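Local coordinates for protein L-talarate/Galactarate Dehydratase (Salmonella typhimurium, PDB 2PP0) that catalyses the magnesium-dependent dehydration of L-talarate and galactarate to 5-keto-4-deoxy-D-glucarate, and also epimerises L-talarate to galactarate, at residues T211-R214 / E215-D219. Numbering follows the deposited sequence.
Sequences TAVR and EALGD
T211 O accepts the amide of E215 (E215 N to T211 O 3.0 Å), the first of four successive i to i+4 backbone bonds that carry the last turns of helix 203-217 to their end. A216 N to A212 O and L217 N to V213 O follow, and G218 N closes the series on R214 O at 2.9 Å. There the chain turns off: G218 takes a positive phi (99°), a conformation glycine adopts readily, and the helix ends.

The R214 side chain reaches round this turn. Its CG lies anti to the backbone N (chi1 166°), and bends at chi2 and chi3 fold the chain forward past the helix end, bringing R214 CD to 3.2 Å from G218 O. R214 NH1 donates to G218 O at 2.7 Å, arriving nearly in line with the C=O bond, although that oxygen sits 20° out of the guanidinium plane. D219 O lies over one face of the group, offset toward its rim. NH1 also bonds F221 O and NH2 bonds F246 O, so three backbone carbonyls, two of them in the loop after the helix, hold the guanidinium's rotation.

On the buried side, V213 and L217 run side by side one turn apart, V213 CG1 to L217 CD1 3.8 Å, and both rest on L223 of strand 223-226. L217 also touches V183 of helix 176-188. From a more exposed flank, A212 and A216 meet L176 and L180 of that helix.

This is a helix C-terminus ended by a glycine of positive phi, in a beta-alpha-beta unit of the enolase-superfamily barrel domain, with an arginine tying the helix to the loop that leads into strand 223-226.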
# COMPACT_ATOMS: atom_id res chain seq x y z
N THR B 211 -14.68 -12.69 -36.59
CA THR B 211 -15.51 -13.88 -36.75
C THR B 211 -14.64 -15.09 -37.10
O THR B 211 -14.89 -16.20 -36.63
CB THR B 211 -16.58 -13.70 -37.86
OG1 THR B 211 -15.93 -13.48 -39.12
CG2 THR B 211 -17.48 -12.52 -37.54
N ALA B 212 -13.62 -14.87 -37.93
CA ALA B 212 -12.72 -15.93 -38.33
C ALA B 212 -11.90 -16.43 -37.14
O ALA B 212 -11.62 -17.63 -37.03
CB ALA B 212 -11.79 -15.44 -39.44
N VAL B 213 -11.51 -15.52 -36.26
CA VAL B 213 -10.72 -15.87 -35.08
C VAL B 213 -11.55 -16.63 -34.04
O VAL B 213 -11.07 -17.61 -33.46
CB VAL B 213 -10.10 -14.63 -34.41
CG1 VAL B 213 -9.36 -15.04 -33.14
CG2 VAL B 213 -9.14 -13.96 -35.38
N ARG B 214 -12.78 -16.17 -33.79
CA ARG B 214 -13.63 -16.86 -32.82
C ARG B 214 -13.94 -18.26 -33.35
O ARG B 214 -13.97 -19.23 -32.59
CB ARG B 214 -14.94 -16.10 -32.60
CG ARG B 214 -16.02 -16.92 -31.88
CD ARG B 214 -15.51 -17.50 -30.56
NE ARG B 214 -15.48 -16.51 -29.48
CZ ARG B 214 -14.75 -16.63 -28.38
NH1 ARG B 214 -13.97 -17.70 -28.21
NH2 ARG B 214 -14.79 -15.69 -27.45
N GLU B 215 -14.17 -18.34 -34.65
CA GLU B 215 -14.48 -19.61 -35.30
C GLU B 215 -13.35 -20.61 -35.07
O GLU B 215 -13.59 -21.76 -34.72
CB GLU B 215 -14.70 -19.37 -36.80
CG GLU B 215 -15.32 -20.55 -37.55
CD GLU B 215 -14.44 -21.78 -37.53
OE1 GLU B 215 -13.27 -21.67 -37.97
OE2 GLU B 215 -14.91 -22.85 -37.09
N ALA B 216 -12.12 -20.16 -35.28
CA ALA B 216 -10.95 -21.01 -35.11
C ALA B 216 -10.68 -21.39 -33.66
O ALA B 216 -10.24 -22.50 -33.37
CB ALA B 216 -9.72 -20.33 -35.71
N LEU B 217 -10.94 -20.46 -32.74
CA LEU B 217 -10.69 -20.69 -31.32
C LEU B 217 -11.72 -21.56 -30.64
O LEU B 217 -11.41 -22.27 -29.69
CB LEU B 217 -10.61 -19.35 -30.57
CG LEU B 217 -9.38 -18.46 -30.77
CD1 LEU B 217 -9.57 -17.17 -29.99
CD2 LEU B 217 -8.14 -19.19 -30.29
N GLY B 218 -12.96 -21.50 -31.11
CA GLY B 218 -14.01 -22.26 -30.48
C GLY B 218 -14.75 -21.29 -29.58
O GLY B 218 -14.26 -20.20 -29.30
N ASP B 219 -15.93 -21.69 -29.11
CA ASP B 219 -16.76 -20.84 -28.27
C ASP B 219 -16.28 -20.52 -26.85
O ASP B 219 -16.76 -19.56 -26.25
CB ASP B 219 -18.16 -21.44 -28.19
CG ASP B 219 -18.86 -21.49 -29.55
OD1 ASP B 219 -18.24 -21.99 -30.51
OD2 ASP B 219 -20.02 -21.03 -29.64